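Cellulase (Clostridium cellulovorans, PDB 6UI3) acts as a broad-specificity endoglucanase of glycoside hydrolase family 5, the catalytic part of a longer modular protein. Local coordinates at residues T90-A95 with A102-H107; T132-H137 with L145-I150. All coordinates share one frame; numbering follows the deposited sequence.

Contact 1 of 2, residues T90-A95 with A102-H107; sequences TVVNYA and AIVNIH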
# COMPACT_ATOMS: atom_id res chain seq x y z
N THR A 90 -15.17 -6.57 7.16
CA THR A 90 -15.23 -6.12 8.55
C THR A 90 -14.06 -5.20 8.88
O THR A 90 -14.24 -4.16 9.53
CB THR A 90 -15.28 -7.33 9.48
OG1 THR A 90 -16.46 -8.10 9.21
CG2 THR A 90 -15.27 -6.92 10.94
N VAL A 91 -12.86 -5.58 8.44
CA VAL A 91 -11.67 -4.76 8.70
C VAL A 91 -11.73 -3.45 7.93
O VAL A 91 -11.40 -2.39 8.47
CB VAL A 91 -10.40 -5.58 8.42
CG1 VAL A 91 -9.16 -4.70 8.57
CG2 VAL A 91 -10.31 -6.78 9.35
N VAL A 92 -12.17 -3.48 6.66
CA VAL A 92 -12.40 -2.24 5.91
C VAL A 92 -13.27 -1.30 6.74
O VAL A 92 -13.00 -0.10 6.85
CB VAL A 92 -13.03 -2.54 4.54
CG1 VAL A 92 -13.63 -1.29 3.90
CG2 VAL A 92 -11.99 -3.15 3.61
N ASN A 93 -14.34 -1.85 7.32
CA ASN A 93 -15.28 -1.03 8.07
C ASN A 93 -14.73 -0.52 9.39
O ASN A 93 -15.24 0.48 9.89
CB ASN A 93 -16.60 -1.76 8.19
CG ASN A 93 -17.44 -1.63 6.94
OD1 ASN A 93 -17.69 -0.52 6.49
ND2 ASN A 93 -17.86 -2.73 6.38
N TYR A 94 -13.70 -1.15 9.96
CA TYR A 94 -13.04 -0.52 11.11
C TYR A 94 -12.48 0.84 10.72
O TYR A 94 -12.49 1.79 11.51
CB TYR A 94 -11.90 -1.39 11.64
CG TYR A 94 -12.25 -2.75 12.20
CD1 TYR A 94 -13.52 -3.05 12.67
CD2 TYR A 94 -11.27 -3.74 12.29
CE1 TYR A 94 -13.81 -4.32 13.20
CE2 TYR A 94 -11.55 -5.00 12.80
CZ TYR A 94 -12.81 -5.28 13.25
OH TYR A 94 -13.10 -6.53 13.77
N ALA A 95 -11.95 0.94 9.49
CA ALA A 95 -11.43 2.20 8.98
C ALA A 95 -12.56 3.14 8.56
O ALA A 95 -12.59 4.30 8.96
CB ALA A 95 -10.51 1.95 7.79
N ALA A 102 -9.55 3.47 3.29
CA ALA A 102 -9.17 2.07 3.38
C ALA A 102 -8.74 1.60 2.00
O ALA A 102 -9.48 1.79 1.03
CB ALA A 102 -10.35 1.22 3.83
N ILE A 103 -7.57 0.98 1.91
CA ILE A 103 -7.05 0.45 0.64
C ILE A 103 -7.05 -1.07 0.76
O ILE A 103 -6.46 -1.61 1.70
CB ILE A 103 -5.63 0.96 0.35
CG1 ILE A 103 -5.62 2.49 0.17
CG2 ILE A 103 -5.04 0.27 -0.89
CD1 ILE A 103 -4.26 3.12 0.40
N VAL A 104 -7.67 -1.76 -0.20
CA VAL A 104 -7.65 -3.22 -0.30
C VAL A 104 -6.88 -3.61 -1.56
O VAL A 104 -7.03 -2.97 -2.60
CB VAL A 104 -9.08 -3.78 -0.34
CG1 VAL A 104 -9.08 -5.29 -0.63
CG2 VAL A 104 -9.82 -3.54 0.95
N ASN A 105 -6.08 -4.67 -1.47
CA ASN A 105 -5.23 -5.08 -2.58
C ASN A 105 -5.26 -6.60 -2.74
O ASN A 105 -6.06 -7.30 -2.12
CB ASN A 105 -3.80 -4.53 -2.39
CG ASN A 105 -3.02 -5.24 -1.29
OD1 ASN A 105 -3.51 -6.19 -0.68
ND2 ASN A 105 -1.80 -4.76 -1.03
N ILE A 106 -4.39 -7.09 -3.63
CA ILE A 106 -3.93 -8.47 -3.69
C ILE A 106 -2.47 -8.45 -3.28
O ILE A 106 -1.68 -7.70 -3.86
CB ILE A 106 -4.10 -9.05 -5.11
CG1 ILE A 106 -5.57 -9.05 -5.54
CG2 ILE A 106 -3.48 -10.45 -5.18
CD1 ILE A 106 -5.81 -9.58 -6.95
N HIS A 107 -2.10 -9.27 -2.30
CA HIS A 107 -0.80 -9.14 -1.62
C HIS A 107 -0.28 -10.53 -1.31
O HIS A 107 -0.87 -11.28 -0.53
CB HIS A 107 -1.02 -8.32 -0.33
CG HIS A 107 0.20 -7.67 0.24
ND1 HIS A 107 0.27 -6.31 0.43
CD2 HIS A 107 1.34 -8.20 0.73
CE1 HIS A 107 1.43 -6.03 1.01
NE2 HIS A 107 2.09 -7.15 1.20

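Contact 2 of 2, residues T132-H137 with L145-I150; sequences TQIANH and LIFDTI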
# COMPACT_ATOMS: atom_id res chain seq x y z
N THR A 132 -12.92 -9.11 -10.11
CA THR A 132 -14.35 -9.04 -10.36
C THR A 132 -15.13 -9.33 -9.09
O THR A 132 -16.11 -8.65 -8.77
CB THR A 132 -14.75 -10.01 -11.48
OG1 THR A 132 -14.11 -9.62 -12.71
CG2 THR A 132 -16.24 -10.00 -11.73
N GLN A 133 -14.68 -10.33 -8.32
CA GLN A 133 -15.34 -10.65 -7.05
C GLN A 133 -15.19 -9.55 -6.01
O GLN A 133 -16.15 -9.19 -5.33
CB GLN A 133 -14.79 -11.96 -6.49
CG GLN A 133 -15.18 -13.18 -7.29
CD GLN A 133 -14.46 -14.41 -6.78
OE1 GLN A 133 -14.91 -15.02 -5.81
NE2 GLN A 133 -13.34 -14.74 -7.38
N ILE A 134 -13.97 -9.05 -5.82
CA ILE A 134 -13.76 -7.99 -4.83
C ILE A 134 -14.58 -6.76 -5.20
O ILE A 134 -15.31 -6.19 -4.38
CB ILE A 134 -12.27 -7.63 -4.68
CG1 ILE A 134 -11.44 -8.84 -4.26
CG2 ILE A 134 -12.09 -6.48 -3.66
CD1 ILE A 134 -9.95 -8.63 -4.39
N ALA A 135 -14.45 -6.34 -6.46
CA ALA A 135 -15.17 -5.16 -6.93
C ALA A 135 -16.68 -5.35 -6.78
O ALA A 135 -17.38 -4.45 -6.29
CB ALA A 135 -14.77 -4.87 -8.38
N ASN A 136 -17.20 -6.50 -7.19
CA ASN A 136 -18.64 -6.70 -7.08
C ASN A 136 -19.09 -6.64 -5.63
O ASN A 136 -20.14 -6.06 -5.31
CB ASN A 136 -19.09 -8.05 -7.67
CG ASN A 136 -19.26 -8.02 -9.16
OD1 ASN A 136 -19.17 -9.06 -9.81
ND2 ASN A 136 -19.57 -6.86 -9.71
N HIS A 137 -18.30 -7.22 -4.72
CA HIS A 137 -18.68 -7.24 -3.31
C HIS A 137 -18.80 -5.83 -2.75
O HIS A 137 -19.69 -5.54 -1.94
CB HIS A 137 -17.67 -8.03 -2.49
CG HIS A 137 -18.14 -8.31 -1.10
ND1 HIS A 137 -19.04 -9.30 -0.83
CD2 HIS A 137 -17.87 -7.70 0.08
CE1 HIS A 137 -19.32 -9.30 0.46
NE2 HIS A 137 -18.62 -8.34 1.04
N LEU A 145 -13.05 3.93 0.10
CA LEU A 145 -12.47 2.64 -0.24
C LEU A 145 -11.74 2.75 -1.58
O LEU A 145 -12.34 3.14 -2.59
CB LEU A 145 -13.55 1.57 -0.32
CG LEU A 145 -13.09 0.17 -0.77
CD1 LEU A 145 -12.09 -0.42 0.19
CD2 LEU A 145 -14.29 -0.74 -0.91
N ILE A 146 -10.47 2.38 -1.59
CA ILE A 146 -9.57 2.46 -2.73
C ILE A 146 -9.07 1.05 -3.03
O ILE A 146 -8.86 0.27 -2.10
CB ILE A 146 -8.38 3.37 -2.36
CG1 ILE A 146 -8.84 4.79 -2.03
CG2 ILE A 146 -7.31 3.35 -3.47
CD1 ILE A 146 -7.78 5.63 -1.32
N PHE A 147 -8.88 0.71 -4.31
CA PHE A 147 -8.33 -0.58 -4.71
C PHE A 147 -6.89 -0.41 -5.21
O PHE A 147 -6.58 0.59 -5.87
CB PHE A 147 -9.17 -1.18 -5.84
CG PHE A 147 -10.60 -1.53 -5.47
CD1 PHE A 147 -10.97 -1.79 -4.15
CD2 PHE A 147 -11.56 -1.63 -6.46
CE1 PHE A 147 -12.30 -2.15 -3.85
CE2 PHE A 147 -12.87 -1.99 -6.16
CZ PHE A 147 -13.23 -2.24 -4.86
N ASP A 148 -6.04 -1.39 -4.93
CA ASP A 148 -4.61 -1.41 -5.29
C ASP A 148 -4.39 -2.74 -6.00
O ASP A 148 -4.56 -3.80 -5.40
CB ASP A 148 -3.82 -1.24 -3.97
CG ASP A 148 -2.32 -1.52 -4.06
OD1 ASP A 148 -1.77 -1.80 -5.15
OD2 ASP A 148 -1.67 -1.43 -2.97
N THR A 149 -4.09 -2.71 -7.30
CA THR A 149 -4.36 -3.87 -8.16
C THR A 149 -3.49 -5.09 -7.85
O THR A 149 -3.90 -6.23 -8.11
CB THR A 149 -4.17 -3.52 -9.65
OG1 THR A 149 -2.80 -3.14 -9.85
CG2 THR A 149 -5.13 -2.44 -10.12
N ILE A 150 -2.27 -4.88 -7.36
CA ILE A 150 -1.33 -5.95 -6.99
C ILE A 150 -0.24 -5.28 -6.17
O ILE A 150 0.17 -4.16 -6.47
CB ILE A 150 -0.80 -6.70 -8.23
CG1 ILE A 150 0.11 -7.86 -7.83
CG2 ILE A 150 -0.12 -5.75 -9.21
CD1 ILE A 150 -0.54 -8.98 -7.02

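Contact 1 of 2, residues T90-A95 with A102-H107
V92 is the residue of segment 90-95 that reaches two residues of the strand. Its CB carries two methyls, and each has its own partner. CG1 lies anti to the backbone N (chi1 165°) and meets CB of A102 at 4.1 Å. CG2 lies beside the backbone N and meets CG2 of V104 at 3.5 Å. These two methyls are pressed together more closely than carbons normally sit. The V92 side chain lies roughly perpendicular to that of V104. One turn further along the helix, CB of A95 touches CB of A102 at 4.0 Å. The single methyl of A102 is therefore shared between V92 and A95. No hydrogen bond joins the two segments, and all four touching residues are buried.

The strand and helix belong to the beta-alpha-beta unit of strand 62-65, helix 82-96 and strand 101-105 in a TIM barrel, the fold of this family. The short segment axes run at 156°, close to antiparallel, and approach to 8.6 Å. A102 and V104 point their CB atoms at the helix, while I103 turns the other way and touches R64, I146 and D148 on the two adjacent strands. V92 also rests on I65, and A95 on F52 of helix 49-58. Beyond V104, ND2 of N105 donates a hydrogen bond to ND1 of H107 at 3.0 Å. The donor lies close to the imidazole plane, 11° out of it. OD1 of N105 is hydrogen-bonded to V67 N, which fixes the other end of the amide.

Contact 2 of 2, residues T132-H137 with L145-I150
F147 sends its ring from the strand to the helix backbone at A135. CE2 of the ring comes 4.0 Å from CA of A135 and 4.1 Å from its CB. CZ lies at a similar distance from that CA. On another part of the rim, CE1 meets CG2 of I134 at 4.3 Å, a looser touch. I134 CG2 and A135 CA both approach the ring obliquely. The ring thus meets two successive residues of the helix. CB of F147 points at the helix, and with CG opposite the carbonyl carbon (chi1 -65°) the ring extends as far as A135. The contact is wholly apolar, and no hydrogen bond crosses it. All three touching residues are buried.

Around this apolar patch, the backbone carbonyls find polar partners. A135 O accepts a hydrogen bond from N187 ND2, and L145 O accepts one from R190 NH1. F147 also touches I180 of helix 163-182, I134 leans on W69, and A135 touches T183.

In the sheet, strand 145-148 lies between strands 101-105 and 192-195. Helix 120-137 packs outside it as the helix of the beta-alpha-beta unit joining strands 101-105 and 145-148. The F147 ring therefore sits between the barrel wall and the helical layer, with helix 163-182 also touching it.

In the fold
Contacts 1 and 2 are both buried and come from consecutive beta-alpha-beta units of the same barrel. Each packs a helix on the strand that follows it. Strands 101-105 and 145-148 are neighbours in the sheet, so the two contacts meet directly: A102 O to I146 N and V104 O to D148 N are probable hydrogen bonds. Their centres lie about 10 Å apart. Neither contact has a polar bond across its segments, but the packing differs. Contact 1 is made by small aliphatic groups, with helix and strand close together. In contact 2 one aromatic ring bridges a wider gap, with 8.5 Å between CA of A135 and CA of F147, against 6.0 Å between CA of V92 and CA of A102.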